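Local coordinates for protein aminotransferase class I and II (Streptococcus suis 89/1591, PDB 3P6K) that probably transfers amino groups between amino acids and keto acids as a pyridoxal-phosphate-dependent enzyme of the class I and II aminotransferase family, at residues B[100-105]-B[155-160]; B[163-168]-B[306-311]. One frame throughout, in Å; residues are numbered along the deposited sequence.

Contact 1: B[100-105]-B[155-160]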
loop_
_atom_site.group_PDB
_atom_site.type_symbol
_atom_site.label_atom_id
_atom_site.label_comp_id
_atom_site.label_asym_id
_atom_site.label_seq_id
_atom_site.Cartn_x
_atom_site.Cartn_y
_atom_site.Cartn_z
ATOM N N SER B 100 -3.085 -8.930 -9.526
ATOM C CA SER B 100 -2.318 -9.442 -10.679
ATOM C C SER B 100 -2.862 -10.691 -11.354
ATOM O O SER B 100 -2.874 -10.764 -12.584
ATOM C CB SER B 100 -0.880 -9.756 -10.270
ATOM O OG SER B 100 -0.211 -8.608 -9.798
ATOM N N LEU B 101 -3.322 -11.655 -10.568
ATOM C CA LEU B 101 -3.705 -12.964 -11.095
ATOM C C LEU B 101 -5.181 -13.287 -11.295
ATOM O O LEU B 101 -5.484 -14.171 -12.100
ATOM C CB LEU B 101 -3.056 -14.046 -10.220
ATOM C CG LEU B 101 -1.518 -13.892 -10.096
ATOM C CD1 LEU B 101 -0.934 -14.949 -9.166
ATOM C CD2 LEU B 101 -0.812 -13.925 -11.461
ATOM N N ILE B 102 -6.086 -12.612 -10.586
ATOM C CA ILE B 102 -7.505 -12.944 -10.676
ATOM C C ILE B 102 -8.141 -12.147 -11.823
ATOM O O ILE B 102 -8.006 -10.937 -11.863
ATOM C CB ILE B 102 -8.272 -12.688 -9.341
ATOM C CG1 ILE B 102 -7.648 -13.455 -8.163
ATOM C CG2 ILE B 102 -9.724 -13.105 -9.459
ATOM C CD1 ILE B 102 -7.607 -14.963 -8.339
ATOM N N GLU B 103 -8.812 -12.857 -12.732
ATOM C CA GLU B 103 -9.545 -12.296 -13.875
ATOM C C GLU B 103 -11.047 -12.567 -13.649
ATOM O O GLU B 103 -11.393 -13.564 -12.974
ATOM C CB GLU B 103 -9.166 -13.029 -15.180
ATOM C CG GLU B 103 -7.674 -13.079 -15.570
ATOM C CD GLU B 103 -7.106 -11.735 -15.954
ATOM O OE1 GLU B 103 -7.805 -10.966 -16.659
ATOM O OE2 GLU B 103 -5.947 -11.448 -15.562
ATOM N N PRO B 104 -11.950 -11.718 -14.226
ATOM C CA PRO B 104 -13.409 -11.984 -14.119
ATOM C C PRO B 104 -13.739 -13.390 -14.601
ATOM O O PRO B 104 -13.139 -13.860 -15.580
ATOM C CB PRO B 104 -14.035 -10.935 -15.055
ATOM C CG PRO B 104 -13.077 -9.824 -15.059
ATOM C CD PRO B 104 -11.699 -10.460 -14.957
ATOM N N GLY B 105 -14.644 -14.065 -13.900
ATOM C CA GLY B 105 -15.031 -15.441 -14.249
ATOM C C GLY B 105 -14.137 -16.527 -13.654
ATOM O O GLY B 105 -14.516 -17.684 -13.711
ATOM N N THR B 155 -10.325 -24.192 -11.774
ATOM C CA THR B 155 -10.019 -23.424 -10.530
ATOM C C THR B 155 -8.651 -22.706 -10.644
ATOM O O THR B 155 -7.635 -23.339 -10.889
ATOM C CB THR B 155 -10.075 -24.311 -9.260
ATOM O OG1 THR B 155 -11.401 -24.830 -9.092
ATOM C CG2 THR B 155 -9.700 -23.519 -8.009
ATOM N N LYS B 156 -8.658 -21.384 -10.502
ATOM C CA LYS B 156 -7.472 -20.563 -10.716
ATOM C C LYS B 156 -6.552 -20.589 -9.500
ATOM O O LYS B 156 -5.340 -20.705 -9.666
ATOM C CB LYS B 156 -7.875 -19.110 -11.044
ATOM C CG LYS B 156 -6.729 -18.037 -11.117
ATOM C CD LYS B 156 -5.680 -18.282 -12.211
ATOM C CE LYS B 156 -6.141 -17.871 -13.610
ATOM N NZ LYS B 156 -6.258 -16.388 -13.753
HETATM N N MSE B 157 -7.145 -20.459 -8.306
HETATM C CA MSE B 157 -6.390 -20.321 -7.055
HETATM C C MSE B 157 -7.152 -20.787 -5.841
HETATM O O MSE B 157 -8.376 -20.647 -5.793
HETATM C CB MSE B 157 -6.064 -18.828 -6.860
HETATM C CG MSE B 157 -5.198 -18.432 -5.638
HETATM SE SE MSE B 157 -4.996 -16.499 -5.652
HETATM C CE MSE B 157 -3.672 -16.387 -7.072
ATOM N N ILE B 158 -6.405 -21.308 -4.864
ATOM C CA ILE B 158 -6.909 -21.676 -3.549
ATOM C C ILE B 158 -6.221 -20.696 -2.584
ATOM O O ILE B 158 -4.995 -20.572 -2.638
ATOM C CB ILE B 158 -6.539 -23.116 -3.150
ATOM C CG1 ILE B 158 -7.084 -24.127 -4.152
ATOM C CG2 ILE B 158 -7.050 -23.443 -1.768
ATOM C CD1 ILE B 158 -6.701 -25.553 -3.858
ATOM N N CYS B 159 -6.973 -19.991 -1.742
ATOM C CA CYS B 159 -6.400 -19.050 -0.761
ATOM C C CYS B 159 -6.445 -19.616 0.648
ATOM O O CYS B 159 -7.527 -19.979 1.133
ATOM C CB CYS B 159 -7.172 -17.734 -0.732
ATOM S SG CYS B 159 -7.128 -16.836 -2.300
ATOM N N ILE B 160 -5.293 -19.649 1.309
ATOM C CA ILE B 160 -5.196 -20.075 2.702
ATOM C C ILE B 160 -4.406 -19.047 3.506
ATOM O O ILE B 160 -3.695 -18.176 2.935
ATOM C CB ILE B 160 -4.501 -21.481 2.843
ATOM C CG1 ILE B 160 -3.019 -21.460 2.396
ATOM C CG2 ILE B 160 -5.314 -22.578 2.090
ATOM C CD1 ILE B 160 -2.308 -22.818 2.570
#
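Met-157, a selenomethionine, lays its terminal methyl against the end of helix 89-101, with CE 3.7 Å from Leu-101 CD1. Its chain runs extended as far as SE and turns only at the last bond (chi3 -76°), which brings the methyl to Leu-101 while SE faces Ile-102, 4.0 Å from CD1. Both hydrocarbon side chains cross the Met-157 chain at about a right angle. Met-157 also touches Leu-191 of strand 189-193, and Leu-101 packs on Val-240 and Ile-243 of helix 238-245. This is one side of the mixed, mostly parallel seven-stranded sheet of the large domain of a fold-type I aminotransferase: helix 89-101 ends here, Ile-102 being the first residue to leave helical geometry, and the chain goes on to strand 107-112 beside strand 155-161. Lys-156, curled at chi2, chi3 and chi4, sets NZ 2.9 Å from Leu-101 O, nearly in line with the carbonyl (C=O...NZ 174°). The ammonium also makes a salt bridge to Asp-106, whose OD2 accepts a bond from the backbone N of Glu-103. The Glu-103 carboxylate stays farther off, OE2 lying 5.3 Å from Lys-156 NZ, and Glu-103 packs on Leu-4 of the second subunit.

Contact 2: B[163-168]-B[306-311]; sequences ANNPTG and VSTSFV
Pro-166 turns the CG corner of its ring onto the face of Phe-310: CG lies over the centre, 3.7 Å from the centroid, a CH-pi contact. The phenyl group gets there with CG anti to the backbone N (chi1 -157°), the two side chains running side by side. Two residues before Phe-310, Thr-308 OG1 donates to Pro-166 O over 2.8 Å. The hydroxyl comes in at the flank of the carbonyl, at a C=O...OG1 angle of 119° and tilted 35° from its plane, and the CG2 branch of the same threonine touches Asn-164 O at 3.6 Å. At the far end Val-306 spreads both methyls over Ala-163 CB, CG2 being 3.6 Å from it, while its CG1 also meets Gly-168 CA. Gly-168, at positive phi, comes within 3.6 Å of Thr-308 O through its CA. A water bridges the backbones, accepting from Phe-310 N at 2.9 Å and probably donating to Thr-167 O. Within the loop Gly-168 N bonds to Asn-164 O, and the peptides before Ala-163 and Pro-166 are cis. Behind the first shell, Trp-140 meets Phe-310 edge-to-face, and Arg-347 of strand 345-349 packs on Pro-166 and Thr-308 and bonds Asn-165 OD1. The ND2 of Asn-165 holds O3 of the lysine-pyridoxal phosphate residue at position 222. The Asn-Asn-Pro-Thr-Gly loop with its cis proline is the familiar cofactor-binding loop of class I and II aminotransferases, here laid against the small-domain sheet beside the active site.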
loop_
_atom_site.group_PDB
_atom_site.type_symbol
_atom_site.label_atom_id
_atom_site.label_comp_id
_atom_site.label_asym_id
_atom_site.label_seq_id
_atom_site.Cartn_x
_atom_site.Cartn_y
_atom_site.Cartn_z
ATOM N N ALA B 163 -0.203 -19.842 9.750
ATOM C CA ALA B 163 -1.365 -20.210 10.574
ATOM C C ALA B 163 -2.550 -19.276 10.293
ATOM O O ALA B 163 -2.376 -18.163 9.762
ATOM C CB ALA B 163 -1.006 -20.216 12.087
ATOM N N ASN B 164 -3.752 -19.753 10.610
ATOM C CA ASN B 164 -4.951 -18.991 10.329
ATOM C C ASN B 164 -5.284 -17.952 11.410
ATOM O O ASN B 164 -5.041 -18.169 12.580
ATOM C CB ASN B 164 -6.154 -19.898 10.121
ATOM C CG ASN B 164 -7.325 -19.187 9.437
ATOM O OD1 ASN B 164 -7.148 -18.191 8.708
ATOM N ND2 ASN B 164 -8.517 -19.722 9.624
ATOM N N ASN B 165 -5.810 -16.825 10.942
ATOM C CA ASN B 165 -6.357 -15.739 11.742
ATOM C C ASN B 165 -7.874 -15.982 11.596
ATOM O O ASN B 165 -8.373 -15.863 10.487
ATOM C CB ASN B 165 -5.913 -14.396 11.131
ATOM C CG ASN B 165 -6.461 -13.154 11.866
ATOM O OD1 ASN B 165 -7.431 -13.196 12.621
ATOM N ND2 ASN B 165 -5.828 -12.031 11.596
ATOM N N PRO B 166 -8.628 -16.164 12.701
ATOM C CA PRO B 166 -8.308 -16.006 14.127
ATOM C C PRO B 166 -7.825 -17.175 14.960
ATOM O O PRO B 166 -7.352 -16.960 16.076
ATOM C CB PRO B 166 -9.672 -15.570 14.696
ATOM C CG PRO B 166 -10.638 -16.345 13.931
ATOM C CD PRO B 166 -10.077 -16.450 12.531
ATOM N N THR B 167 -7.917 -18.380 14.426
ATOM C CA THR B 167 -7.744 -19.602 15.228
ATOM C C THR B 167 -6.359 -19.976 15.702
ATOM O O THR B 167 -6.227 -20.696 16.708
ATOM C CB THR B 167 -8.288 -20.806 14.437
ATOM O OG1 THR B 167 -7.469 -20.994 13.274
ATOM C CG2 THR B 167 -9.784 -20.554 14.002
ATOM N N GLY B 168 -5.332 -19.554 14.960
ATOM C CA GLY B 168 -3.968 -19.966 15.252
ATOM C C GLY B 168 -3.684 -21.429 14.907
ATOM O O GLY B 168 -2.637 -21.955 15.301
ATOM N N VAL B 306 1.149 -19.977 18.111
ATOM C CA VAL B 306 0.921 -18.833 17.250
ATOM C C VAL B 306 0.231 -17.811 18.160
ATOM O O VAL B 306 -0.544 -18.201 19.030
ATOM C CB VAL B 306 0.008 -19.357 16.060
ATOM C CG1 VAL B 306 -0.654 -18.305 15.309
ATOM C CG2 VAL B 306 0.865 -20.251 15.130
ATOM N N SER B 307 0.453 -16.524 17.930
ATOM C CA SER B 307 -0.037 -15.492 18.842
ATOM C C SER B 307 -1.539 -15.130 18.738
ATOM O O SER B 307 -1.939 -14.175 19.354
ATOM C CB SER B 307 0.809 -14.221 18.688
ATOM O OG SER B 307 0.427 -13.478 17.548
ATOM N N THR B 308 -2.340 -15.850 17.939
ATOM C CA THR B 308 -3.784 -15.579 17.842
ATOM C C THR B 308 -4.478 -16.836 18.341
ATOM O O THR B 308 -3.919 -17.945 18.251
ATOM C CB THR B 308 -4.251 -15.100 16.416
ATOM O OG1 THR B 308 -5.650 -14.747 16.450
ATOM C CG2 THR B 308 -4.002 -16.156 15.354
ATOM N N SER B 309 -5.627 -16.635 18.993
ATOM C CA SER B 309 -6.455 -17.726 19.513
ATOM C C SER B 309 -7.872 -17.321 19.341
ATOM O O SER B 309 -8.169 -16.116 19.186
ATOM C CB SER B 309 -6.187 -18.046 20.982
ATOM O OG SER B 309 -6.568 -17.008 21.871
ATOM N N PHE B 310 -8.732 -18.322 19.330
ATOM C CA PHE B 310 -10.153 -18.136 19.148
ATOM C C PHE B 310 -10.741 -18.971 20.288
ATOM O O PHE B 310 -10.706 -20.205 20.221
ATOM C CB PHE B 310 -10.530 -18.564 17.737
ATOM C CG PHE B 310 -11.815 -17.959 17.196
ATOM C CD1 PHE B 310 -12.069 -16.569 17.264
ATOM C CD2 PHE B 310 -12.702 -18.750 16.488
ATOM C CE1 PHE B 310 -13.207 -16.024 16.701
ATOM C CE2 PHE B 310 -13.866 -18.215 15.921
ATOM C CZ PHE B 310 -14.110 -16.840 16.032
ATOM N N VAL B 311 -11.220 -18.277 21.333
ATOM C CA VAL B 311 -11.644 -18.859 22.599
ATOM C C VAL B 311 -13.169 -18.927 22.699
ATOM O O VAL B 311 -13.820 -17.921 22.494
ATOM C CB VAL B 311 -11.069 -17.997 23.772
ATOM C CG1 VAL B 311 -11.521 -18.519 25.122
ATOM C CG2 VAL B 311 -9.496 -17.915 23.678
HETATM O O HOH W 1 -7.388 -20.884 19.333
#

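The two contacts follow one another along the chain, contact 1 closing before contact 2 opens, and their centres lie 25 Å apart with no touch between them beyond the continuity of the chain. Strand 155-161 connects them: its early residues belong to contact 1, in the outer part of the molecule, and it runs through the seven-stranded sheet to deliver loop 163-168 to contact 2, whose centre is 9 Å from the chain centre. Contact 1 thus stays within the large domain, where helix 89-101 turns back toward that sheet. Contact 2 spans 137 intervening residues to bring the antiparallel four-stranded sheet, through strand 308-313, against the cofactor loop, so that a loop from one sheet lies against a strand of the other beside the cofactor.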